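Local coordinates for putative phosphosugar isomerase (Clostridium difficile, PDB 3G68), which probably binds phosphorylated sugars and may act as an isomerase of the GlmS-like double-SIS family, its exact substrate and reaction not being established, at residues 43-51 with 218-229; 11-19 with 148-156. All blocks are in the same frame, centred on the assembly; numbering follows the deposited sequence. Where two conformers were deposited one is given.

Interaction 1: residues 43-51 with 218-229; sequences GTSYHSGVQ and DIYGDTLEAALK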
# COMPACT_ATOMS: atom_id res chain seq x y z
N GLY B 43 44.22 -21.71 37.06
CA GLY B 43 44.32 -20.60 36.10
C GLY B 43 43.00 -20.02 35.62
O GLY B 43 42.18 -19.63 36.43
N THR B 44 42.79 -20.01 34.30
CA THR B 44 41.56 -19.50 33.68
C THR B 44 40.28 -20.15 34.20
O THR B 44 39.24 -19.48 34.31
CB THR B 44 41.70 -19.60 32.13
OG1 THR B 44 42.85 -18.82 31.75
CG2 THR B 44 40.46 -19.11 31.39
N SER B 45 40.35 -21.44 34.55
CA SER B 45 39.21 -22.14 35.14
C SER B 45 38.93 -21.55 36.52
O SER B 45 37.78 -21.22 36.84
CB SER B 45 39.44 -23.64 35.19
OG SER B 45 39.44 -24.15 33.87
N TYR B 46 39.98 -21.34 37.32
CA TYR B 46 39.84 -20.65 38.60
C TYR B 46 39.17 -19.31 38.40
O TYR B 46 38.22 -18.98 39.12
CB TYR B 46 41.17 -20.45 39.35
CG TYR B 46 41.00 -19.74 40.68
CD1 TYR B 46 40.28 -20.33 41.71
CD2 TYR B 46 41.55 -18.49 40.90
CE1 TYR B 46 40.09 -19.67 42.92
CE2 TYR B 46 41.39 -17.84 42.11
CZ TYR B 46 40.66 -18.42 43.10
OH TYR B 46 40.52 -17.75 44.28
N HIS B 47 39.62 -18.54 37.41
CA HIS B 47 39.07 -17.19 37.18
C HIS B 47 37.59 -17.20 36.83
O HIS B 47 36.88 -16.27 37.17
CB HIS B 47 39.85 -16.41 36.11
CG HIS B 47 41.31 -16.21 36.44
ND1 HIS B 47 42.30 -16.17 35.48
CD2 HIS B 47 41.95 -16.12 37.63
CE1 HIS B 47 43.48 -16.00 36.06
NE2 HIS B 47 43.29 -15.98 37.37
N SER B 48 37.14 -18.23 36.11
CA SER B 48 35.72 -18.35 35.78
C SER B 48 34.91 -18.42 37.08
O SER B 48 33.90 -17.75 37.21
CB SER B 48 35.43 -19.52 34.82
OG SER B 48 35.56 -20.77 35.47
N GLY B 49 35.40 -19.21 38.05
CA GLY B 49 34.79 -19.29 39.38
C GLY B 49 34.85 -17.98 40.16
O GLY B 49 33.85 -17.55 40.75
N VAL B 50 35.99 -17.32 40.14
CA VAL B 50 36.12 -16.03 40.81
C VAL B 50 35.09 -15.04 40.25
O VAL B 50 34.43 -14.32 40.99
CB VAL B 50 37.54 -15.43 40.62
CG1 VAL B 50 37.63 -14.05 41.24
CG2 VAL B 50 38.62 -16.33 41.17
N GLN B 51 34.96 -15.02 38.93
CA GLN B 51 34.09 -14.06 38.29
C GLN B 51 32.61 -14.29 38.54
O GLN B 51 31.90 -13.33 38.81
CB GLN B 51 34.33 -14.01 36.77
CG GLN B 51 33.46 -13.01 36.02
CD GLN B 51 33.61 -11.61 36.54
OE1 GLN B 51 34.74 -11.14 36.83
NE2 GLN B 51 32.50 -10.90 36.64
N ASP B 218 33.27 -6.05 40.85
CA ASP B 218 32.27 -6.77 40.05
C ASP B 218 32.89 -7.54 38.88
O ASP B 218 32.29 -8.52 38.41
CB ASP B 218 31.18 -5.83 39.50
CG ASP B 218 30.30 -5.24 40.59
OD1 ASP B 218 30.23 -5.83 41.70
OD2 ASP B 218 29.68 -4.21 40.30
N ILE B 219 34.09 -7.11 38.45
CA ILE B 219 34.83 -7.77 37.39
C ILE B 219 36.23 -8.22 37.87
O ILE B 219 37.15 -8.35 37.09
CB ILE B 219 34.87 -6.90 36.08
CG1 ILE B 219 35.39 -5.50 36.36
CG2 ILE B 219 33.45 -6.93 35.43
CD1 ILE B 219 35.79 -4.67 35.05
N TYR B 220 36.36 -8.53 39.16
CA TYR B 220 37.65 -8.97 39.69
C TYR B 220 38.20 -10.25 38.99
O TYR B 220 39.34 -10.29 38.58
CB TYR B 220 37.56 -9.14 41.22
CG TYR B 220 38.86 -9.56 41.85
CD1 TYR B 220 40.00 -8.79 41.70
CD2 TYR B 220 38.95 -10.75 42.57
CE1 TYR B 220 41.19 -9.18 42.27
CE2 TYR B 220 40.14 -11.16 43.13
CZ TYR B 220 41.26 -10.38 42.98
OH TYR B 220 42.44 -10.79 43.54
N GLY B 221 37.36 -11.25 38.79
CA GLY B 221 37.79 -12.48 38.10
C GLY B 221 38.27 -12.15 36.68
O GLY B 221 39.33 -12.62 36.27
N ASP B 222 37.48 -11.36 35.95
CA ASP B 222 37.88 -10.92 34.59
C ASP B 222 39.18 -10.11 34.59
O ASP B 222 39.94 -10.20 33.63
CB ASP B 222 36.78 -10.09 33.92
CG ASP B 222 35.57 -10.92 33.53
OD1 ASP B 222 35.71 -12.16 33.29
OD2 ASP B 222 34.48 -10.31 33.43
N THR B 223 39.43 -9.34 35.63
CA THR B 223 40.68 -8.54 35.77
C THR B 223 41.87 -9.46 35.90
O THR B 223 42.86 -9.27 35.24
CB THR B 223 40.56 -7.56 36.95
OG1 THR B 223 39.42 -6.71 36.70
CG2 THR B 223 41.83 -6.69 37.11
N LEU B 224 41.75 -10.48 36.74
CA LEU B 224 42.78 -11.51 36.90
C LEU B 224 43.02 -12.30 35.60
O LEU B 224 44.16 -12.61 35.24
CB LEU B 224 42.38 -12.47 38.01
CG LEU B 224 42.29 -11.90 39.42
CD1 LEU B 224 41.85 -13.05 40.40
CD2 LEU B 224 43.67 -11.32 39.82
N GLU B 225 41.95 -12.60 34.89
CA GLU B 225 42.05 -13.36 33.62
C GLU B 225 42.73 -12.53 32.54
O GLU B 225 43.60 -13.04 31.84
CB GLU B 225 40.67 -13.83 33.14
CG GLU B 225 40.64 -14.45 31.77
CD GLU B 225 41.52 -15.68 31.61
OE1 GLU B 225 41.99 -16.24 32.63
OE2 GLU B 225 41.68 -16.10 30.43
N ALA B 226 42.35 -11.26 32.45
CA ALA B 226 42.96 -10.33 31.49
C ALA B 226 44.46 -10.22 31.74
O ALA B 226 45.26 -10.26 30.81
CB ALA B 226 42.28 -8.95 31.59
N ALA B 227 44.84 -10.11 33.00
CA ALA B 227 46.23 -10.02 33.38
C ALA B 227 46.97 -11.31 33.00
O ALA B 227 48.05 -11.23 32.40
CB ALA B 227 46.36 -9.71 34.87
N LEU B 228 46.43 -12.48 33.31
CA LEU B 228 47.11 -13.76 32.96
C LEU B 228 47.28 -13.91 31.44
O LEU B 228 48.33 -14.32 30.99
CB LEU B 228 46.35 -14.98 33.51
CG LEU B 228 46.86 -16.38 33.17
CD1 LEU B 228 48.34 -16.58 33.66
CD2 LEU B 228 45.90 -17.50 33.73
N LYS B 229 46.25 -13.58 30.66
CA LYS B 229 46.35 -13.77 29.20
C LYS B 229 47.37 -12.81 28.57
O LYS B 229 48.12 -13.20 27.68
CB LYS B 229 44.99 -13.69 28.50
CG LYS B 229 44.10 -14.91 28.82
CD LYS B 229 44.63 -16.19 28.15
CE LYS B 229 44.37 -17.46 28.95
NZ LYS B 229 42.97 -17.84 28.99
O HOH W 1 34.90 -11.30 40.59
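Thr44 and His47 both donate to one carboxylate oxygen, OE1 of Glu225, where helices 43-51 and 220-229 run nearly antiparallel, at 158°. His47 ND1 donates to Glu225 OE1 over 2.9 Å, almost straight and in the plane of the imidazole, taking the anti lone pair. Thr44 OG1 donates a hydrogen bond to the syn lone pair of the same OE1, and accepts in turn from Lys229 NZ at 2.9 Å. Lys229 NZ also forms a salt bridge with Glu225 OE2 (2.6 Å), so both carboxylate oxygens are engaged, which restrains rotation of the Glu225 carboxylate.

At the other end Gln51, bent at chi2 (58°), uses both ends of its amide: OE1 accepts from Asp222 N (2.9 Å), a first-turn N-H of helix 220-229, and NE2 donates to Asp218 O (3.0 Å), a carbonyl just before that helix. The amide stacks on the Asp222 carboxylate, itself held by Tyr147.

The two helices each follow the first strand of a parallel sheet, one from each half of this double-SIS protein, and Thr44 lies beside a bound citrate that hydrogen-bonds its backbone N.

Packing completes the interface. His47 is a knob among Gly221, Leu224, Glu225 and Leu228, with a CH-pi contact from Leu224 CB over one face, 3.9 Å from the ring centroid. At the Gln51 end Gly221, lacking a side chain, lets its CA come within 4.0 Å of Gln51 CA, and Val50 CG1 packs on it.

Interaction 2: residues 11-19 with 148-156; sequences TPVRMREII and YCTKLNLML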
# COMPACT_ATOMS: atom_id res chain seq x y z
N THR B 11 32.71 -17.04 19.60
CA THR B 11 32.13 -17.08 20.94
C THR B 11 30.60 -16.80 21.02
O THR B 11 29.88 -17.62 21.58
CB THR B 11 33.01 -16.29 21.96
OG1 THR B 11 34.34 -16.82 21.90
CG2 THR B 11 32.48 -16.48 23.38
N PRO B 12 30.09 -15.68 20.44
CA PRO B 12 28.63 -15.53 20.50
C PRO B 12 27.79 -16.72 19.94
O PRO B 12 26.82 -17.12 20.59
CB PRO B 12 28.39 -14.22 19.73
CG PRO B 12 29.68 -13.45 19.95
CD PRO B 12 30.72 -14.52 19.79
N VAL B 13 28.20 -17.33 18.83
CA VAL B 13 27.44 -18.47 18.23
C VAL B 13 27.41 -19.65 19.22
O VAL B 13 26.36 -20.24 19.50
CB VAL B 13 28.03 -18.89 16.84
CG1 VAL B 13 27.32 -20.11 16.26
CG2 VAL B 13 27.97 -17.74 15.87
N ARG B 14 28.55 -19.96 19.81
CA ARG B 14 28.65 -21.05 20.79
C ARG B 14 27.84 -20.77 22.03
O ARG B 14 27.17 -21.66 22.56
CB ARG B 14 30.11 -21.37 21.16
CG ARG B 14 30.92 -22.10 20.08
CD ARG B 14 30.31 -23.45 19.70
NE ARG B 14 31.15 -24.16 18.75
CZ ARG B 14 30.89 -25.37 18.24
NH1 ARG B 14 29.79 -26.04 18.57
NH2 ARG B 14 31.74 -25.90 17.37
N MSE B 15 27.86 -19.52 22.51
CA MSE B 15 27.13 -19.14 23.73
C MSE B 15 25.62 -19.33 23.55
O MSE B 15 24.94 -19.88 24.43
CB MSE B 15 27.47 -17.72 24.16
CG MSE B 15 28.92 -17.56 24.65
SE MSE B 15 29.26 -15.79 25.39
CE MSE B 15 28.02 -15.95 26.97
N ARG B 16 25.12 -18.92 22.41
CA ARG B 16 23.69 -19.08 22.07
C ARG B 16 23.29 -20.55 21.99
O ARG B 16 22.18 -20.90 22.42
CB ARG B 16 23.37 -18.39 20.77
CG ARG B 16 23.42 -16.91 20.89
CD ARG B 16 23.41 -16.31 19.56
NE ARG B 16 23.62 -14.89 19.70
CZ ARG B 16 24.20 -14.13 18.80
NH1 ARG B 16 24.67 -14.64 17.67
NH2 ARG B 16 24.33 -12.84 19.05
N GLU B 17 24.17 -21.41 21.48
CA GLU B 17 23.94 -22.86 21.43
C GLU B 17 23.85 -23.49 22.82
O GLU B 17 22.99 -24.36 23.10
CB GLU B 17 25.02 -23.58 20.66
CG GLU B 17 24.99 -23.28 19.18
CD GLU B 17 26.18 -23.85 18.43
OE1 GLU B 17 27.11 -24.36 19.10
OE2 GLU B 17 26.20 -23.73 17.18
N ILE B 18 24.73 -23.03 23.69
CA ILE B 18 24.78 -23.46 25.06
C ILE B 18 23.50 -23.08 25.80
O ILE B 18 22.94 -23.89 26.52
CB ILE B 18 26.04 -22.95 25.77
CG1 ILE B 18 27.26 -23.68 25.18
CG2 ILE B 18 25.94 -23.19 27.30
CD1 ILE B 18 28.60 -23.11 25.67
N ILE B 19 23.05 -21.85 25.62
CA ILE B 19 21.78 -21.38 26.20
C ILE B 19 20.60 -22.27 25.73
O ILE B 19 19.83 -22.74 26.56
CB ILE B 19 21.58 -19.87 25.86
CG1 ILE B 19 22.47 -19.02 26.78
CG2 ILE B 19 20.11 -19.42 25.98
CD1 ILE B 19 22.64 -17.54 26.33
N TYR B 148 34.66 -17.51 28.37
CA TYR B 148 33.28 -17.00 28.25
C TYR B 148 32.23 -18.12 28.36
O TYR B 148 31.25 -18.00 29.10
CB TYR B 148 33.07 -16.26 26.95
CG TYR B 148 33.78 -14.93 26.91
CD1 TYR B 148 33.36 -13.86 27.72
CD2 TYR B 148 34.85 -14.72 26.06
CE1 TYR B 148 34.02 -12.63 27.69
CE2 TYR B 148 35.49 -13.48 26.01
CZ TYR B 148 35.08 -12.45 26.83
OH TYR B 148 35.70 -11.24 26.81
N CYS B 149 32.43 -19.22 27.63
CA CYS B 149 31.46 -20.29 27.65
C CYS B 149 31.42 -21.02 29.01
O CYS B 149 30.37 -21.54 29.36
CB CYS B 149 31.70 -21.27 26.51
SG CYS B 149 31.45 -20.61 24.86
N THR B 150 32.52 -21.03 29.77
CA THR B 150 32.56 -21.68 31.11
C THR B 150 31.82 -20.78 32.13
O THR B 150 31.00 -21.25 32.94
CB THR B 150 34.02 -22.01 31.54
OG1 THR B 150 34.58 -22.97 30.61
CG2 THR B 150 34.10 -22.56 32.97
N LYS B 151 32.08 -19.47 32.08
CA LYS B 151 31.33 -18.53 32.91
C LYS B 151 29.82 -18.64 32.62
O LYS B 151 29.02 -18.70 33.54
CB LYS B 151 31.76 -17.10 32.67
CG LYS B 151 33.18 -16.78 33.14
CD LYS B 151 33.44 -15.28 33.04
CE LYS B 151 33.56 -14.76 31.58
NZ LYS B 151 33.96 -13.34 31.54
N LEU B 152 29.44 -18.69 31.34
CA LEU B 152 28.02 -18.84 30.98
C LEU B 152 27.46 -20.13 31.56
O LEU B 152 26.39 -20.13 32.14
CB LEU B 152 27.85 -18.87 29.46
CG LEU B 152 26.43 -19.04 28.89
CD1 LEU B 152 25.44 -18.01 29.42
CD2 LEU B 152 26.52 -18.92 27.36
N ASN B 153 28.20 -21.22 31.40
CA ASN B 153 27.77 -22.55 31.89
C ASN B 153 27.50 -22.57 33.40
O ASN B 153 26.51 -23.16 33.86
CB ASN B 153 28.83 -23.63 31.53
CG ASN B 153 28.21 -24.85 30.88
OD1 ASN B 153 27.38 -24.73 29.97
ND2 ASN B 153 28.61 -26.04 31.32
N LEU B 154 28.37 -21.89 34.15
CA LEU B 154 28.21 -21.69 35.59
C LEU B 154 26.97 -20.85 35.93
O LEU B 154 26.27 -21.13 36.89
CB LEU B 154 29.44 -21.03 36.19
CG LEU B 154 30.68 -21.92 36.33
CD1 LEU B 154 31.93 -21.07 36.51
CD2 LEU B 154 30.48 -22.88 37.51
N MSE B 155 26.71 -19.80 35.15
CA MSE B 155 25.54 -19.00 35.37
C MSE B 155 24.27 -19.81 35.09
O MSE B 155 23.31 -19.69 35.82
CB MSE B 155 25.56 -17.73 34.51
CG MSE B 155 26.59 -16.73 34.96
SE MSE B 155 26.48 -15.16 33.83
CE MSE B 155 27.53 -13.90 34.86
N LEU B 156 24.27 -20.58 34.00
CA LEU B 156 23.13 -21.41 33.62
C LEU B 156 22.82 -22.42 34.72
O LEU B 156 21.65 -22.56 35.11
CB LEU B 156 23.36 -22.07 32.27
CG LEU B 156 23.28 -21.04 31.13
CD1 LEU B 156 23.73 -21.64 29.83
CD2 LEU B 156 21.86 -20.45 31.02
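Thr11 meets Tyr148 through its methyl: CG2, anti to the backbone N, reaches Tyr148 CB at 3.6 Å, while OG1 turns back to Tyr7 O in its own helix. Threonine thus serves as an apolar residue here. Arg14 contributes little beyond its CB, near Cys149 SG, and its charged end leads away to Glu10 and Glu17. One turn on from Thr11, Met15, a selenomethionine, lays its flexible chain across Leu152. A bend at chi3 (66°) brings CE against Leu152 CD2, while SE lies 4.1 Å from Tyr148 CB.

Ile18 is the knob, set among Cys149, Leu152, Asn153 and Leu156. Its branches divide the work: CD1 touches Cys149 CB at 3.7 Å, and CG2 packs on Leu156 CD1 and comes 3.4 Å from Asn153 OD1. Ile19 flanks it, CG1 lying 4.1 Å from Leu152 CD2, with helix 170-184 packing against its side chain too.

Helix 4-20 thereby lies alongside helix 145-165 of the SIS domain, the segments nearly parallel at 21° with axes 10.0 Å apart. With apolar surfaces doing the joining, and with Thr11 OG1 bonded to Tyr7 O and Tyr148 OH to Gln319, cohesion here depends on shape fit and the exclusion of water.

Helix 145-165 connects the two contacts, whose centres are 16 Å apart. Residues 148-156 take helix 11-19 in interaction 2, while other side chains of the same segment face helix 43-59 in interaction 1. Lys151 NZ makes a 2.7 Å salt bridge to Asp222 OD1, and its CD packs 3.7 Å from Gln51 CG, so it touches both partners of interaction 1. Ser48 OG lies 3.4 Å from Thr150 CG2. Citrate, probably from the crystallisation liquor, hydrogen-bonds Thr44 N and Ser45 OG and lies about 4 Å from the Thr44 side chain, possibly marking a ligand pocket; interaction 1 therefore borders that site, whereas interaction 2 joins helix 4-20 to helix 145-165.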